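Long-range contact in general odorant-binding protein 28a (Drosophila melanogaster, PDB 6QQ4), which probably binds and carries odorants, among them perhaps the floral odour beta-ionone, as a secreted protein of the insect olfactory system: residues I54-D62 and V96-Y107. Sequence-based numbering, arbitrary orientation.
Sequences ILDANGKLD and VPDDHCEAAEAY
G59 CA sits over the centre of one face of the H100 imidazole, 3.6 Å from the centroid and 6° off the ring normal, a CH-pi contact, while A57 O lies 3.2 Å from H100 CE1, at the ring edge. L61 CD1 stands 3.7 Å from the Y107 ring centroid, and V96 CG1, from the tyrosine's own segment, sits over the opposite face. The phenol is also held at its end, where L61 N donates to Y107 OH (3.2 Å, 152°). L55 points its CG away from its own N (chi1 -174°), which carries CD1 to the ring at Y107 CE2; L55 CD2 meets A104 CB at 4.0 Å. In this all-helical PBP/GOBP fold, the contact thus lays the loop between helices 39-52 and 66-74 along the start of helix 100-117. One water joins G59 O, K60 NZ and P97 O. Further out, a type I turn from D56 to G59 presents the glycine; D56 OD1 receives N58 N (2.9 Å) and K60 N (3.1 Å) from opposite faces of its carboxylate, the former bond forming an Asx turn. H100 ND1 is hydrogen-bonded to K50 NZ, D99 is the N-cap of helix 100-117, and the C43–C101 disulfide ties its first turn to helix 39-52.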
ATOM      1  N   ILE A  54      -6.460  -4.645   1.758  1.00 41.98           N
ATOM      2  CA  ILE A  54      -5.213  -5.391   1.908  1.00 43.40           C
ATOM      3  C   ILE A  54      -4.761  -5.321   3.375  1.00 37.35           C
ATOM      4  O   ILE A  54      -4.095  -6.226   3.880  1.00 39.37           O
ATOM      5  CB  ILE A  54      -4.109  -4.872   0.931  1.00 42.50           C
ATOM      6  CG1 ILE A  54      -2.811  -5.687   1.059  1.00 45.53           C
ATOM      7  CG2 ILE A  54      -3.874  -3.356   1.091  1.00 41.46           C
ATOM      8  CD1 ILE A  54      -2.940  -7.186   0.685  1.00 43.42           C
ATOM      9  N   LEU A  55      -5.179  -4.267   4.068  1.00 38.71           N
ATOM     10  CA  LEU A  55      -4.999  -4.180   5.515  1.00 38.59           C
ATOM     11  C   LEU A  55      -6.356  -4.306   6.199  1.00 36.47           C
ATOM     12  O   LEU A  55      -7.286  -3.572   5.869  1.00 37.20           O
ATOM     13  CB  LEU A  55      -4.328  -2.858   5.905  1.00 36.47           C
ATOM     14  CG  LEU A  55      -3.952  -2.706   7.377  1.00 35.61           C
ATOM     15  CD1 LEU A  55      -2.938  -3.742   7.727  1.00 28.30           C
ATOM     16  CD2 LEU A  55      -3.407  -1.275   7.654  1.00 31.68           C
ATOM     17  N   ASP A  56      -6.475  -5.221   7.155  1.00 40.69           N
ATOM     18  CA  ASP A  56      -7.775  -5.443   7.787  1.00 43.43           C
ATOM     19  C   ASP A  56      -7.919  -4.650   9.082  1.00 40.90           C
ATOM     20  O   ASP A  56      -6.966  -4.026   9.554  1.00 41.93           O
ATOM     21  CB  ASP A  56      -8.026  -6.939   8.042  1.00 38.99           C
ATOM     22  CG  ASP A  56      -7.045  -7.560   9.030  1.00 44.85           C
ATOM     23  OD1 ASP A  56      -6.649  -6.904  10.020  1.00 41.81           O
ATOM     24  OD2 ASP A  56      -6.687  -8.742   8.828  1.00 47.20           O
ATOM     25  N   ALA A  57      -9.123  -4.707   9.644  1.00 35.84           N
ATOM     26  CA  ALA A  57      -9.529  -3.953  10.824  1.00 37.76           C
ATOM     27  C   ALA A  57      -8.696  -4.244  12.071  1.00 39.00           C
ATOM     28  O   ALA A  57      -8.768  -3.502  13.052  1.00 38.99           O
ATOM     29  CB  ALA A  57     -11.018  -4.223  11.115  1.00 40.01           C
ATOM     30  N   ASN A  58      -7.915  -5.321  12.047  1.00 41.62           N
ATOM     31  CA  ASN A  58      -6.962  -5.568  13.124  1.00 40.58           C
ATOM     32  C   ASN A  58      -5.529  -5.248  12.704  1.00 38.77           C
ATOM     33  O   ASN A  58      -4.569  -5.634  13.370  1.00 38.97           O
ATOM     34  CB  ASN A  58      -7.062  -7.010  13.610  1.00 44.88           C
ATOM     35  CG  ASN A  58      -8.110  -7.174  14.700  1.00 55.04           C
ATOM     36  OD1 ASN A  58      -9.297  -7.314  14.412  1.00 49.03           O
ATOM     37  ND2 ASN A  58      -7.676  -7.130  15.961  1.00 60.86           N
ATOM     38  N   GLY A  59      -5.390  -4.520  11.604  1.00 38.15           N
ATOM     39  CA  GLY A  59      -4.082  -4.034  11.189  1.00 37.29           C
ATOM     40  C   GLY A  59      -3.113  -5.109  10.745  1.00 38.40           C
ATOM     41  O   GLY A  59      -1.898  -4.986  10.930  1.00 34.15           O
ATOM     42  N   LYS A  60      -3.643  -6.165  10.139  1.00 38.25           N
ATOM     43  CA  LYS A  60      -2.804  -7.227   9.593  1.00 34.82           C
ATOM     44  C   LYS A  60      -3.101  -7.353   8.106  1.00 34.95           C
ATOM     45  O   LYS A  60      -4.184  -7.001   7.662  1.00 36.62           O
ATOM     46  CB  LYS A  60      -3.055  -8.553  10.311  1.00 44.63           C
ATOM     47  CG  LYS A  60      -2.950  -8.475  11.836  1.00 43.84           C
ATOM     48  CD  LYS A  60      -1.533  -8.213  12.314  1.00 41.36           C
ATOM     49  CE  LYS A  60      -1.460  -8.212  13.838  1.00 45.73           C
ATOM     50  NZ  LYS A  60      -0.478  -7.194  14.365  1.00 43.00           N
ATOM     51  N   LEU A  61      -2.133  -7.831   7.330  1.00 36.94           N
ATOM     52  CA  LEU A  61      -2.334  -7.940   5.889  1.00 38.76           C
ATOM     53  C   LEU A  61      -3.372  -9.028   5.595  1.00 40.34           C
ATOM     54  O   LEU A  61      -3.341 -10.104   6.198  1.00 41.49           O
ATOM     55  CB  LEU A  61      -1.013  -8.257   5.174  1.00 37.97           C
ATOM     56  CG  LEU A  61      -0.838  -7.655   3.781  1.00 36.94           C
ATOM     57  CD1 LEU A  61      -0.553  -6.159   3.886  1.00 41.97           C
ATOM     58  CD2 LEU A  61       0.262  -8.372   3.019  1.00 42.53           C
ATOM     59  N   ASP A  62      -4.287  -8.728   4.681  1.00 41.52           N
ATOM     60  CA  ASP A  62      -5.333  -9.659   4.272  1.00 46.17           C
ATOM     61  C   ASP A  62      -5.200  -9.966   2.782  1.00 47.15           C
ATOM     62  O   ASP A  62      -5.585  -9.156   1.942  1.00 41.81           O
ATOM     63  CB  ASP A  62      -6.711  -9.073   4.571  1.00 46.83           C
ATOM     64  CG  ASP A  62      -7.825 -10.109   4.500  1.00 51.07           C
ATOM     65  OD1 ASP A  62      -7.762 -11.015   3.640  1.00 48.54           O
ATOM     66  OD2 ASP A  62      -8.773 -10.004   5.311  1.00 50.99           O
ATOM     67  N   VAL A  96       4.969  -6.960  12.451  1.00 36.40           N
ATOM     68  CA  VAL A  96       4.615  -5.532  12.428  1.00 33.10           C
ATOM     69  C   VAL A  96       4.154  -5.069  13.812  1.00 37.39           C
ATOM     70  O   VAL A  96       3.842  -5.900  14.653  1.00 37.16           O
ATOM     71  CB  VAL A  96       3.506  -5.260  11.405  1.00 33.00           C
ATOM     72  CG1 VAL A  96       3.935  -5.754  10.018  1.00 34.43           C
ATOM     73  CG2 VAL A  96       2.213  -5.929  11.834  1.00 34.39           C
ATOM     74  N   PRO A  97       4.106  -3.744  14.057  1.00 35.23           N
ATOM     75  CA  PRO A  97       3.636  -3.308  15.379  1.00 38.25           C
ATOM     76  C   PRO A  97       2.124  -3.348  15.513  1.00 30.66           C
ATOM     77  O   PRO A  97       1.428  -3.464  14.512  1.00 30.19           O
ATOM     78  CB  PRO A  97       4.126  -1.862  15.474  1.00 32.35           C
ATOM     79  CG  PRO A  97       5.118  -1.683  14.336  1.00 32.23           C
ATOM     80  CD  PRO A  97       4.625  -2.615  13.271  1.00 29.54           C
ATOM     81  N   ASP A  98       1.626  -3.201  16.733  1.00 33.11           N
ATOM     82  CA  ASP A  98       0.185  -3.207  16.986  1.00 29.76           C
ATOM     83  C   ASP A  98      -0.467  -1.920  16.480  1.00 31.11           C
ATOM     84  O   ASP A  98      -1.647  -1.896  16.136  1.00 29.83           O
ATOM     85  CB  ASP A  98      -0.092  -3.379  18.479  1.00 32.74           C
ATOM     86  CG  ASP A  98       0.369  -4.735  19.012  1.00 44.03           C
ATOM     87  OD1 ASP A  98       0.285  -5.747  18.272  1.00 38.33           O
ATOM     88  OD2 ASP A  98       0.804  -4.778  20.181  1.00 51.60           O
ATOM     89  N   ASP A  99       0.310  -0.847  16.453  1.00 25.85           N
ATOM     90  CA  ASP A  99      -0.123   0.421  15.873  1.00 27.93           C
ATOM     91  C   ASP A  99      -0.366   0.248  14.364  1.00 27.47           C
ATOM     92  O   ASP A  99       0.556  -0.086  13.627  1.00 28.02           O
ATOM     93  CB  ASP A  99       0.931   1.502  16.143  1.00 24.95           C
ATOM     94  CG  ASP A  99       0.527   2.880  15.620  1.00 25.55           C
ATOM     95  OD1 ASP A  99       0.114   3.000  14.457  1.00 29.52           O
ATOM     96  OD2 ASP A  99       0.635   3.855  16.372  1.00 27.81           O
ATOM     97  N   HIS A 100      -1.597   0.481  13.915  1.00 23.76           N
ATOM     98  CA  HIS A 100      -1.985   0.185  12.529  1.00 24.63           C
ATOM     99  C   HIS A 100      -1.304   1.112  11.512  1.00 26.07           C
ATOM    100  O   HIS A 100      -1.039   0.729  10.367  1.00 28.98           O
ATOM    101  CB  HIS A 100      -3.509   0.276  12.377  1.00 27.64           C
ATOM    102  CG  HIS A 100      -4.260  -0.795  13.115  1.00 31.60           C
ATOM    103  ND1 HIS A 100      -5.615  -0.996  12.958  1.00 32.27           N
ATOM    104  CD2 HIS A 100      -3.843  -1.731  14.002  1.00 34.76           C
ATOM    105  CE1 HIS A 100      -6.003  -2.004  13.723  1.00 33.61           C
ATOM    106  NE2 HIS A 100      -4.948  -2.461  14.373  1.00 31.74           N
ATOM    107  N   CYS A 101      -1.027   2.332  11.936  1.00 24.95           N
ATOM    108  CA  CYS A 101      -0.343   3.271  11.071  1.00 24.03           C
ATOM    109  C   CYS A 101       1.064   2.766  10.808  1.00 27.92           C
ATOM    110  O   CYS A 101       1.491   2.687   9.656  1.00 25.16           O
ATOM    111  CB  CYS A 101      -0.330   4.667  11.695  1.00 25.76           C
ATOM    112  SG  CYS A 101      -1.973   5.329  11.966  1.00 27.21           S
ATOM    113  N   GLU A 102       1.767   2.408  11.884  1.00 26.41           N
ATOM    114  CA  GLU A 102       3.113   1.865  11.759  0.55 28.05           C
ATOM    115  C   GLU A 102       3.098   0.475  11.081  1.00 30.57           C
ATOM    116  O   GLU A 102       4.044   0.116  10.378  1.00 29.58           O
ATOM    117  CB  GLU A 102       3.789   1.811  13.138  0.55 28.45           C
ATOM    118  CG  GLU A 102       4.144   3.205  13.668  0.55 29.08           C
ATOM    119  CD  GLU A 102       4.618   3.233  15.120  0.55 31.08           C
ATOM    120  OE1 GLU A 102       4.411   2.256  15.864  0.55 28.62           O
ATOM    121  OE2 GLU A 102       5.217   4.253  15.515  0.55 32.27           O
ATOM    122  N   ALA A 103       2.031  -0.287  11.275  1.00 27.70           N
ATOM    123  CA  ALA A 103       1.932  -1.592  10.613  1.00 31.18           C
ATOM    124  C   ALA A 103       1.784  -1.430   9.100  1.00 26.93           C
ATOM    125  O   ALA A 103       2.381  -2.199   8.334  1.00 27.92           O
ATOM    126  CB  ALA A 103       0.788  -2.386  11.166  1.00 28.16           C
ATOM    127  N   ALA A 104       0.995  -0.440   8.676  1.00 26.94           N
ATOM    128  CA  ALA A 104       0.813  -0.158   7.248  1.00 25.99           C
ATOM    129  C   ALA A 104       2.143   0.185   6.592  1.00 25.15           C
ATOM    130  O   ALA A 104       2.435  -0.271   5.485  1.00 24.65           O
ATOM    131  CB  ALA A 104      -0.169   0.956   7.036  1.00 23.53           C
ATOM    132  N   GLU A 105       2.973   0.947   7.290  1.00 29.07           N
ATOM    133  CA  GLU A 105       4.258   1.341   6.732  1.00 25.17           C
ATOM    134  C   GLU A 105       5.288   0.206   6.719  1.00 26.78           C
ATOM    135  O   GLU A 105       6.141   0.142   5.831  1.00 26.51           O
ATOM    136  CB  GLU A 105       4.816   2.538   7.504  1.00 30.90           C
ATOM    137  CG  GLU A 105       6.066   3.126   6.919  1.00 27.74           C
ATOM    138  CD  GLU A 105       5.884   3.606   5.481  1.00 32.91           C
ATOM    139  OE1 GLU A 105       4.735   3.695   5.016  1.00 31.18           O
ATOM    140  OE2 GLU A 105       6.896   3.930   4.820  1.00 33.12           O
ATOM    141  N   ALA A 106       5.225  -0.681   7.702  1.00 22.59           N
ATOM    142  CA  ALA A 106       6.116  -1.830   7.694  1.00 28.15           C
ATOM    143  C   ALA A 106       5.737  -2.754   6.527  1.00 27.39           C
ATOM    144  O   ALA A 106       6.602  -3.294   5.862  1.00 27.30           O
ATOM    145  CB  ALA A 106       6.068  -2.564   9.008  1.00 28.38           C
ATOM    146  N   TYR A 107       4.444  -2.910   6.259  1.00 27.38           N
ATOM    147  CA  TYR A 107       4.023  -3.610   5.044  1.00 30.17           C
ATOM    148  C   TYR A 107       4.475  -2.888   3.774  1.00 28.13           C
ATOM    149  O   TYR A 107       4.914  -3.527   2.825  1.00 33.40           O
ATOM    150  CB  TYR A 107       2.494  -3.792   5.025  1.00 28.80           C
ATOM    151  CG  TYR A 107       2.008  -4.830   5.997  1.00 28.31           C
ATOM    152  CD1 TYR A 107       2.607  -6.084   6.061  1.00 35.15           C
ATOM    153  CD2 TYR A 107       0.966  -4.554   6.875  1.00 30.41           C
ATOM    154  CE1 TYR A 107       2.179  -7.030   6.962  1.00 31.07           C
ATOM    155  CE2 TYR A 107       0.533  -5.489   7.785  1.00 28.07           C
ATOM    156  CZ  TYR A 107       1.138  -6.725   7.826  1.00 39.71           C
ATOM    157  OH  TYR A 107       0.695  -7.668   8.728  1.00 34.55           O
TER
HETATM  158  O   HOH W   1      -1.002  -4.301  13.616  1.00 35.66           O